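PDB 6T7J: carbon monoxide dehydrogenase from Thermococcus sp. AM4, which catalyses the oxidation of carbon monoxide to carbon dioxide, probably reversibly and at a nickel-iron-sulfur cluster that lacks nickel in this preparation. Local coordinates for residues Q120-T125 and I374-E379; P164-L169 and L189-D194; Q353-K358 and N398-R403. All coordinates share one frame; numbering follows the deposited sequence.

Contact 1 (Q120-T125 and I374-E379); sequences QYYKLT and IEFNAE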
loop_
_atom_site.group_PDB
_atom_site.type_symbol
_atom_site.label_atom_id
_atom_site.label_comp_id
_atom_site.label_asym_id
_atom_site.label_seq_id
_atom_site.Cartn_x
_atom_site.Cartn_y
_atom_site.Cartn_z
ATOM N N GLN A 120 -5.618 -19.297 -27.060
ATOM C CA GLN A 120 -5.218 -20.586 -27.613
ATOM C C GLN A 120 -3.712 -20.722 -27.788
ATOM O O GLN A 120 -3.252 -21.794 -28.195
ATOM C CB GLN A 120 -5.922 -20.831 -28.947
ATOM C CG GLN A 120 -7.413 -20.548 -28.922
ATOM C CD GLN A 120 -8.248 -21.791 -29.168
ATOM O OE1 GLN A 120 -8.278 -22.325 -30.277
ATOM N NE2 GLN A 120 -8.930 -22.259 -28.129
ATOM N N TYR A 121 -2.931 -19.683 -27.500
ATOM C CA TYR A 121 -1.482 -19.825 -27.461
ATOM C C TYR A 121 -0.988 -20.424 -26.151
ATOM O O TYR A 121 0.223 -20.596 -25.984
ATOM C CB TYR A 121 -0.805 -18.472 -27.695
ATOM C CG TYR A 121 -0.855 -18.010 -29.131
ATOM C CD1 TYR A 121 -0.314 -18.784 -30.149
ATOM C CD2 TYR A 121 -1.447 -16.801 -29.470
ATOM C CE1 TYR A 121 -0.359 -18.365 -31.466
ATOM C CE2 TYR A 121 -1.497 -16.373 -30.784
ATOM C CZ TYR A 121 -0.952 -17.159 -31.778
ATOM O OH TYR A 121 -0.999 -16.736 -33.086
ATOM N N TYR A 122 -1.889 -20.748 -25.227
ATOM C CA TYR A 122 -1.528 -21.326 -23.943
ATOM C C TYR A 122 -2.380 -22.560 -23.682
ATOM O O TYR A 122 -3.576 -22.582 -23.994
ATOM C CB TYR A 122 -1.696 -20.310 -22.810
ATOM C CG TYR A 122 -0.780 -19.114 -22.932
ATOM C CD1 TYR A 122 0.480 -19.123 -22.349
ATOM C CD2 TYR A 122 -1.170 -17.983 -23.635
ATOM C CE1 TYR A 122 1.326 -18.037 -22.460
ATOM C CE2 TYR A 122 -0.331 -16.890 -23.751
ATOM C CZ TYR A 122 0.916 -16.924 -23.161
ATOM O OH TYR A 122 1.760 -15.841 -23.270
ATOM N N LYS A 123 -1.754 -23.582 -23.110
ATOM C CA LYS A 123 -2.353 -24.891 -22.908
ATOM C C LYS A 123 -2.617 -25.135 -21.429
ATOM O O LYS A 123 -2.146 -24.407 -20.552
ATOM C CB LYS A 123 -1.436 -25.998 -23.452
ATOM C CG LYS A 123 -1.419 -26.140 -24.965
ATOM C CD LYS A 123 -0.167 -25.523 -25.575
ATOM C CE LYS A 123 -0.492 -24.766 -26.854
ATOM N NZ LYS A 123 0.689 -24.018 -27.369
ATOM N N LEU A 124 -3.395 -26.179 -21.164
ATOM C CA LEU A 124 -3.431 -26.827 -19.857
ATOM C C LEU A 124 -2.541 -28.057 -19.986
ATOM O O LEU A 124 -2.978 -29.101 -20.477
ATOM C CB LEU A 124 -4.854 -27.190 -19.452
ATOM C CG LEU A 124 -5.826 -26.036 -19.196
ATOM C CD1 LEU A 124 -7.223 -26.572 -18.921
ATOM C CD2 LEU A 124 -5.342 -25.174 -18.042
ATOM N N THR A 125 -1.281 -27.927 -19.574
ATOM C CA THR A 125 -0.307 -28.990 -19.797
ATOM C C THR A 125 -0.218 -29.974 -18.639
ATOM O O THR A 125 0.062 -31.156 -18.865
ATOM C CB THR A 125 1.078 -28.397 -20.065
ATOM O OG1 THR A 125 1.585 -27.799 -18.866
ATOM C CG2 THR A 125 1.004 -27.344 -21.158
ATOM N N ILE A 374 6.877 -2.330 -26.164
ATOM C CA ILE A 374 6.095 -3.191 -27.046
ATOM C C ILE A 374 5.205 -4.021 -26.128
ATOM O O ILE A 374 5.613 -5.063 -25.605
ATOM C CB ILE A 374 6.972 -4.067 -27.943
ATOM C CG1 ILE A 374 7.782 -3.186 -28.896
ATOM C CG2 ILE A 374 6.124 -5.045 -28.742
ATOM C CD1 ILE A 374 9.131 -3.743 -29.236
ATOM N N GLU A 375 3.978 -3.550 -25.918
ATOM C CA GLU A 375 3.117 -4.110 -24.884
ATOM C C GLU A 375 2.691 -5.528 -25.238
ATOM O O GLU A 375 2.222 -5.793 -26.349
ATOM C CB GLU A 375 1.889 -3.224 -24.679
ATOM C CG GLU A 375 1.159 -3.474 -23.371
ATOM C CD GLU A 375 0.619 -2.200 -22.749
ATOM O OE1 GLU A 375 1.405 -1.251 -22.543
ATOM O OE2 GLU A 375 -0.595 -2.149 -22.461
ATOM N N PHE A 376 2.852 -6.435 -24.280
ATOM C CA PHE A 376 2.521 -7.839 -24.465
ATOM C C PHE A 376 1.100 -8.111 -23.994
ATOM O O PHE A 376 0.658 -7.581 -22.970
ATOM C CB PHE A 376 3.508 -8.719 -23.696
ATOM C CG PHE A 376 3.424 -10.180 -24.040
ATOM C CD1 PHE A 376 4.074 -10.681 -25.156
ATOM C CD2 PHE A 376 2.707 -11.052 -23.239
ATOM C CE1 PHE A 376 4.007 -12.026 -25.469
ATOM C CE2 PHE A 376 2.633 -12.398 -23.547
ATOM C CZ PHE A 376 3.287 -12.884 -24.663
ATOM N N ASN A 377 0.384 -8.934 -24.756
ATOM C CA ASN A 377 -0.943 -9.395 -24.379
ATOM C C ASN A 377 -1.086 -10.852 -24.790
ATOM O O ASN A 377 -0.448 -11.307 -25.744
ATOM C CB ASN A 377 -2.050 -8.539 -25.012
ATOM C CG ASN A 377 -2.172 -8.755 -26.505
ATOM O OD1 ASN A 377 -1.175 -8.926 -27.203
ATOM N ND2 ASN A 377 -3.404 -8.747 -27.005
ATOM N N ALA A 378 -1.931 -11.581 -24.059
ATOM C CA ALA A 378 -1.986 -13.031 -24.223
ATOM C C ALA A 378 -2.544 -13.430 -25.585
ATOM O O ALA A 378 -2.068 -14.395 -26.194
ATOM C CB ALA A 378 -2.819 -13.650 -23.100
ATOM N N GLU A 379 -3.544 -12.697 -26.085
ATOM C CA GLU A 379 -4.265 -13.152 -27.271
ATOM C C GLU A 379 -3.402 -13.115 -28.527
ATOM O O GLU A 379 -3.567 -13.965 -29.410
ATOM C CB GLU A 379 -5.529 -12.319 -27.472
ATOM C CG GLU A 379 -6.672 -13.098 -28.107
ATOM C CD GLU A 379 -7.872 -12.228 -28.418
ATOM O OE1 GLU A 379 -8.665 -11.954 -27.492
ATOM O OE2 GLU A 379 -8.023 -11.819 -29.591
#
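Their first torsions carry Tyr122 and Phe376 toward each other from opposite directions: CG of Tyr122 stands anti to its carbonyl carbon (chi1 -64°), whereas CG of Phe376 stands anti to the backbone N (chi1 -168°). The phenol oxygen arrives in the plane of the phenylalanine ring, at its edge, with Tyr122 OH 3.6 Å from Phe376 CE2 and just as far from CZ. An oxygen at an aromatic edge faces the slightly positive ring hydrogens, a mild electrostatic match. The hydroxyl is already engaged, being hydrogen-bonded to the carbonyl of Ile272. On the same tyrosine ring, Tyr122 CE2 lies 4.1 Å from Ala378 CB, and the carbonyl oxygen of Ala378 meets the ring edge. Tyr121 repeats the theme one residue earlier, its CE2 sitting 3.5 Å from Glu379 O, which approaches in the ring plane. Van der Waals contact and weakly polar ring edges thus carry this small interface of 186 Å². Around it, Lys276 makes a cation-pi contact with Tyr122 and donates a hydrogen bond to the carbonyl of Tyr121. The segment 120-125 follows helix 81-115, whose Val110 and Val114 pack on Tyr122, while 374-379 leaves the edge strand 372-373 of a parallel sheet and leads into helix 381-395, where Asp382 and Glu383 touch Tyr121.

Contact 2 (P164-L169 and L189-D194); sequences PGDEPL and LPRAID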
loop_
_atom_site.group_PDB
_atom_site.type_symbol
_atom_site.label_atom_id
_atom_site.label_comp_id
_atom_site.label_asym_id
_atom_site.label_seq_id
_atom_site.Cartn_x
_atom_site.Cartn_y
_atom_site.Cartn_z
ATOM N N PRO A 164 -15.371 -11.059 -0.014
ATOM C CA PRO A 164 -15.814 -10.060 0.966
ATOM C C PRO A 164 -15.963 -10.557 2.394
ATOM O O PRO A 164 -16.111 -9.725 3.300
ATOM C CB PRO A 164 -17.179 -9.643 0.406
ATOM C CG PRO A 164 -17.707 -10.901 -0.222
ATOM C CD PRO A 164 -16.513 -11.733 -0.656
ATOM N N GLY A 165 -15.938 -11.864 2.626
ATOM C CA GLY A 165 -16.144 -12.375 3.963
ATOM C C GLY A 165 -14.876 -12.392 4.790
ATOM O O GLY A 165 -13.765 -12.206 4.296
ATOM N N ASP A 166 -15.058 -12.615 6.088
ATOM C CA ASP A 166 -13.942 -12.838 6.994
ATOM C C ASP A 166 -13.532 -14.304 7.050
ATOM O O ASP A 166 -12.769 -14.692 7.940
ATOM C CB ASP A 166 -14.284 -12.325 8.395
ATOM C CG ASP A 166 -13.814 -10.898 8.619
ATOM O OD1 ASP A 166 -13.999 -10.060 7.709
ATOM O OD2 ASP A 166 -13.255 -10.614 9.700
ATOM N N GLU A 167 -14.030 -15.119 6.125
ATOM C CA GLU A 167 -13.578 -16.493 6.008
ATOM C C GLU A 167 -12.132 -16.521 5.519
ATOM O O GLU A 167 -11.701 -15.627 4.786
ATOM C CB GLU A 167 -14.472 -17.268 5.042
ATOM C CG GLU A 167 -15.773 -17.767 5.658
ATOM C CD GLU A 167 -16.918 -16.786 5.488
ATOM O OE1 GLU A 167 -18.027 -17.221 5.112
ATOM O OE2 GLU A 167 -16.710 -15.579 5.736
ATOM N N PRO A 168 -11.361 -17.531 5.913
ATOM C CA PRO A 168 -9.956 -17.591 5.500
ATOM C C PRO A 168 -9.815 -17.864 4.011
ATOM O O PRO A 168 -10.728 -18.360 3.347
ATOM C CB PRO A 168 -9.385 -18.748 6.329
ATOM C CG PRO A 168 -10.382 -18.982 7.424
ATOM C CD PRO A 168 -11.707 -18.618 6.843
ATOM N N LEU A 169 -8.636 -17.526 3.493
ATOM C CA LEU A 169 -8.327 -17.763 2.088
ATOM C C LEU A 169 -8.481 -19.240 1.748
ATOM O O LEU A 169 -8.100 -20.118 2.528
ATOM C CB LEU A 169 -6.904 -17.301 1.778
ATOM C CG LEU A 169 -6.696 -15.803 1.558
ATOM C CD1 LEU A 169 -5.220 -15.470 1.583
ATOM C CD2 LEU A 169 -7.319 -15.371 0.239
ATOM N N LEU A 189 -5.164 -15.299 10.367
ATOM C CA LEU A 189 -5.622 -15.989 9.170
ATOM C C LEU A 189 -5.983 -14.970 8.096
ATOM O O LEU A 189 -6.838 -14.103 8.337
ATOM C CB LEU A 189 -6.824 -16.878 9.483
ATOM C CG LEU A 189 -6.520 -18.213 10.169
ATOM C CD1 LEU A 189 -7.802 -18.901 10.607
ATOM C CD2 LEU A 189 -5.709 -19.117 9.256
ATOM N N PRO A 190 -5.364 -15.021 6.919
ATOM C CA PRO A 190 -5.691 -14.051 5.871
ATOM C C PRO A 190 -7.030 -14.358 5.219
ATOM O O PRO A 190 -7.421 -15.516 5.059
ATOM C CB PRO A 190 -4.539 -14.207 4.875
ATOM C CG PRO A 190 -4.086 -15.616 5.053
ATOM C CD PRO A 190 -4.303 -15.957 6.506
ATOM N N ARG A 191 -7.731 -13.293 4.832
ATOM C CA ARG A 191 -9.082 -13.389 4.292
ATOM C C ARG A 191 -9.147 -13.132 2.794
ATOM O O ARG A 191 -9.702 -13.946 2.049
ATOM C CB ARG A 191 -10.000 -12.409 5.037
ATOM C CG ARG A 191 -9.960 -12.574 6.551
ATOM C CD ARG A 191 -10.251 -11.266 7.267
ATOM N NE ARG A 191 -9.199 -10.280 7.047
ATOM C CZ ARG A 191 -9.162 -9.084 7.626
ATOM N NH1 ARG A 191 -8.165 -8.250 7.363
ATOM N NH2 ARG A 191 -10.121 -8.719 8.465
ATOM N N ALA A 192 -8.601 -12.010 2.330
ATOM C CA ALA A 192 -8.491 -11.721 0.906
ATOM C C ALA A 192 -7.241 -10.879 0.699
ATOM O O ALA A 192 -7.009 -9.925 1.447
ATOM C CB ALA A 192 -9.733 -10.993 0.381
ATOM N N ILE A 193 -6.453 -11.226 -0.319
ATOM C CA ILE A 193 -5.082 -10.721 -0.421
ATOM C C ILE A 193 -5.067 -9.203 -0.558
ATOM O O ILE A 193 -4.431 -8.490 0.235
ATOM C CB ILE A 193 -4.351 -11.390 -1.598
ATOM C CG1 ILE A 193 -4.601 -12.898 -1.611
ATOM C CG2 ILE A 193 -2.883 -11.114 -1.495
ATOM C CD1 ILE A 193 -4.007 -13.604 -2.824
ATOM N N ASP A 194 -5.743 -8.690 -1.592
ATOM C CA ASP A 194 -5.790 -7.248 -1.810
ATOM C C ASP A 194 -6.339 -6.522 -0.591
ATOM O O ASP A 194 -5.890 -5.413 -0.276
ATOM C CB ASP A 194 -6.628 -6.931 -3.048
ATOM C CG ASP A 194 -6.013 -7.473 -4.328
ATOM O OD1 ASP A 194 -4.862 -7.957 -4.280
ATOM O OD2 ASP A 194 -6.681 -7.414 -5.383
#
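Leu169 and Pro190 are joined by the one hydrogen bond between the two segments: Leu169 N donates to Pro190 O over 2.8 Å, with an angle of 146° at the hydrogen. The same carbonyl also receives a CA-H...O contact, Pro168 CA lying 3.3 Å from Pro190 O. A second such contact runs the other way, from Arg191 CA to Glu167 O at 3.5 Å. The methyls of Leu169 divide between the proline ring and the backbone: Leu169 CD1 rests 3.6 Å from Pro190 CB, Leu169 CD2 comes to 3.3 Å from Arg191 O, and both reach Ile193 CG1. The loop 164-169, after helix 146-162, thus packs against the start of helix 193-203, with Ala192 at its N-cap position.

Asp166 and Arg191 run side by side, Arg191 CD lying 3.8 Å from Asp166 CG. Their ion pair is long, 3.9 Å from Asp166 OD2 to Arg191 NH2, with the oxygen near the guanidinium plane and the two flat groups 76° apart. Stronger partners lie on helix 193-203: Arg191 NE pairs with Glu196 and NH1 with Glu199, while Asp166 OD1 pairs with Arg195. The three carboxylates probably offset the cost of burying Arg191 close to Arg195; the direct join rests on one backbone bond, two CA-H...O contacts and apolar packing, the long ion pair being secondary.

Contact 3 (Q353-K358 and N398-R403); sequences QCYHTK and NRPRDR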
loop_
_atom_site.group_PDB
_atom_site.type_symbol
_atom_site.label_atom_id
_atom_site.label_comp_id
_atom_site.label_asym_id
_atom_site.label_seq_id
_atom_site.Cartn_x
_atom_site.Cartn_y
_atom_site.Cartn_z
ATOM N N GLN A 353 22.071 2.821 -23.267
ATOM C CA GLN A 353 22.223 3.916 -24.212
ATOM C C GLN A 353 23.674 4.170 -24.591
ATOM O O GLN A 353 23.927 4.931 -25.530
ATOM C CB GLN A 353 21.590 5.189 -23.649
ATOM C CG GLN A 353 20.146 5.381 -24.094
ATOM C CD GLN A 353 19.386 6.369 -23.231
ATOM O OE1 GLN A 353 19.814 6.709 -22.130
ATOM N NE2 GLN A 353 18.247 6.834 -23.732
ATOM N N CYS A 354 24.630 3.553 -23.899
ATOM C CA CYS A 354 26.024 3.632 -24.311
ATOM C C CYS A 354 26.422 2.470 -25.211
ATOM O O CYS A 354 27.603 2.336 -25.549
ATOM C CB CYS A 354 26.935 3.700 -23.084
ATOM S SG CYS A 354 26.868 5.284 -22.213
ATOM N N TYR A 355 25.466 1.634 -25.599
ATOM C CA TYR A 355 25.697 0.566 -26.564
ATOM C C TYR A 355 24.581 0.637 -27.604
ATOM O O TYR A 355 23.896 1.656 -27.765
ATOM C CB TYR A 355 25.748 -0.805 -25.878
ATOM C CG TYR A 355 26.813 -0.944 -24.816
ATOM C CD1 TYR A 355 26.582 -0.524 -23.512
ATOM C CD2 TYR A 355 28.047 -1.510 -25.114
ATOM C CE1 TYR A 355 27.554 -0.655 -22.537
ATOM C CE2 TYR A 355 29.024 -1.645 -24.147
ATOM C CZ TYR A 355 28.773 -1.215 -22.862
ATOM O OH TYR A 355 29.743 -1.348 -21.897
ATOM N N HIS A 356 24.389 -0.461 -28.329
ATOM C CA HIS A 356 23.255 -0.626 -29.225
ATOM C C HIS A 356 22.056 -1.267 -28.540
ATOM O O HIS A 356 20.965 -1.279 -29.122
ATOM C CB HIS A 356 23.657 -1.480 -30.432
ATOM C CG HIS A 356 23.969 -2.905 -30.086
ATOM N ND1 HIS A 356 24.607 -3.266 -28.920
ATOM C CD2 HIS A 356 23.729 -4.058 -30.755
ATOM C CE1 HIS A 356 24.747 -4.579 -28.883
ATOM N NE2 HIS A 356 24.223 -5.083 -29.986
ATOM N N THR A 357 22.239 -1.776 -27.322
ATOM C CA THR A 357 21.237 -2.601 -26.660
ATOM C C THR A 357 19.898 -1.885 -26.550
ATOM O O THR A 357 19.831 -0.703 -26.202
ATOM C CB THR A 357 21.731 -2.991 -25.265
ATOM O OG1 THR A 357 22.948 -3.741 -25.382
ATOM C CG2 THR A 357 20.687 -3.822 -24.532
ATOM N N LYS A 358 18.825 -2.617 -26.846
ATOM C CA LYS A 358 17.465 -2.113 -26.722
ATOM C C LYS A 358 16.803 -2.700 -25.478
ATOM O O LYS A 358 16.758 -3.922 -25.305
ATOM C CB LYS A 358 16.643 -2.447 -27.967
ATOM C CG LYS A 358 17.108 -1.725 -29.221
ATOM C CD LYS A 358 16.954 -2.600 -30.451
ATOM C CE LYS A 358 17.112 -1.787 -31.727
ATOM N NZ LYS A 358 16.036 -0.765 -31.873
ATOM N N ASN A 398 24.436 -4.046 -35.285
ATOM C CA ASN A 398 24.915 -2.842 -34.622
ATOM C C ASN A 398 25.793 -3.134 -33.413
ATOM O O ASN A 398 26.178 -2.197 -32.707
ATOM C CB ASN A 398 23.732 -1.970 -34.198
ATOM C CG ASN A 398 22.941 -1.453 -35.379
ATOM O OD1 ASN A 398 23.512 -1.010 -36.376
ATOM N ND2 ASN A 398 21.617 -1.511 -35.276
ATOM N N ARG A 399 26.115 -4.393 -33.159
ATOM C CA ARG A 399 26.914 -4.740 -31.988
ATOM C C ARG A 399 28.332 -4.207 -32.137
ATOM O O ARG A 399 29.054 -4.639 -33.045
ATOM C CB ARG A 399 26.944 -6.251 -31.786
ATOM C CG ARG A 399 27.965 -6.698 -30.753
ATOM C CD ARG A 399 28.178 -8.197 -30.792
ATOM N NE ARG A 399 26.957 -8.927 -30.469
ATOM C CZ ARG A 399 26.931 -10.184 -30.042
ATOM N NH1 ARG A 399 25.772 -10.769 -29.771
ATOM N NH2 ARG A 399 28.063 -10.857 -29.884
ATOM N N PRO A 400 28.776 -3.284 -31.280
ATOM C CA PRO A 400 30.168 -2.823 -31.356
ATOM C C PRO A 400 31.133 -3.922 -30.947
ATOM O O PRO A 400 31.484 -4.042 -29.768
ATOM C CB PRO A 400 30.202 -1.645 -30.377
ATOM C CG PRO A 400 29.121 -1.953 -29.390
ATOM C CD PRO A 400 28.045 -2.673 -30.155
ATOM N N ARG A 401 31.557 -4.738 -31.917
ATOM C CA ARG A 401 32.432 -5.867 -31.616
ATOM C C ARG A 401 33.767 -5.423 -31.035
ATOM O O ARG A 401 34.430 -6.217 -30.360
ATOM C CB ARG A 401 32.657 -6.705 -32.876
ATOM C CG ARG A 401 31.403 -7.397 -33.384
ATOM C CD ARG A 401 31.745 -8.621 -34.222
ATOM N NE ARG A 401 30.564 -9.432 -34.508
ATOM C CZ ARG A 401 30.155 -10.450 -33.758
ATOM N NH1 ARG A 401 29.067 -11.127 -34.096
ATOM N NH2 ARG A 401 30.830 -10.792 -32.671
ATOM N N ASP A 402 34.170 -4.173 -31.276
ATOM C CA ASP A 402 35.395 -3.646 -30.688
ATOM C C ASP A 402 35.284 -3.465 -29.179
ATOM O O ASP A 402 36.312 -3.436 -28.494
ATOM C CB ASP A 402 35.753 -2.312 -31.343
ATOM C CG ASP A 402 34.579 -1.352 -31.387
ATOM O OD1 ASP A 402 33.505 -1.750 -31.886
ATOM O OD2 ASP A 402 34.726 -0.202 -30.922
ATOM N N ARG A 403 34.066 -3.343 -28.647
ATOM C CA ARG A 403 33.841 -3.115 -27.226
ATOM C C ARG A 403 33.166 -4.306 -26.551
ATOM O O ARG A 403 32.477 -4.145 -25.541
ATOM C CB ARG A 403 33.006 -1.853 -27.010
ATOM C CG ARG A 403 33.527 -0.626 -27.730
ATOM C CD ARG A 403 32.437 0.423 -27.876
ATOM N NE ARG A 403 31.869 0.803 -26.585
ATOM C CZ ARG A 403 30.677 1.369 -26.431
ATOM N NH1 ARG A 403 30.240 1.680 -25.217
ATOM N NH2 ARG A 403 29.920 1.626 -27.490
#
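Asn398 and His356 meet first, where Asn398 CB lies 3.8 Å from His356 CB and the backbone carbonyl oxygen of Asn398 lies 3.5 Å from that same His356 CB. The imidazole is turned over the second segment by a chi1 of 67°, which places CG between the backbone N and the carbonyl carbon. At Arg399 the backbone itself supplies the partner: its CA makes a CH-pi contact over the ring face, 3.6 Å from the centroid of the His356 ring. The arginine side chain then leads away to a salt bridge with Glu335, whose other carboxylate oxygen is hydrogen-bonded to His356 NE2, so this glutamate bridges the two residues. Pro400, the centre of an inverse gamma turn, continues the cover with CD 4.0 Å from the centroid of the same imidazole, while its CG comes to the edge of Tyr355. After a short 3-10 turn, Arg403 N bonds back to Pro400 O.

Arg403 finishes the walk by folding back toward the first segment, its chain bent at chi3 (57°). Its guanidinium lies almost flat on the Tyr355 ring, the planes 9° apart and the centres 4.6 Å apart, an off-centre cation-pi stack. Within its own plane it grips Cys354 O, by NH1 at 2.7 Å and more weakly by NH2 at 3.1 Å. The contact joins two surface loops beside the parallel sheet, one leading from helix 347-352 into strand 358-361, the other following helix 381-395. One cation thus uses its face for a ring and its edge for a carbonyl, a pairing that probably holds the guanidinium against rotation.

Contacts 1 and 3 are surface contacts at the parallel sheet that holds strands 358-361 and 372-373, whereas contact 2 is partly buried among helices near the second subunit. Helix 381-395 connects contacts 1 and 3, whose nearest atoms are about 8 Å apart: it follows 374-379 and precedes 398-403. Contact 2 is nested in the chain loop closed by contact 1, and its centre lies about 50 Å from that of contact 3. Chemistry varies with place: ring edges and carbonyls in contact 1, a backbone bond with leucine and proline packing beside a charged cluster in contact 2, and an imidazole covered by CH groups next to a bonded, stacked arginine in contact 3.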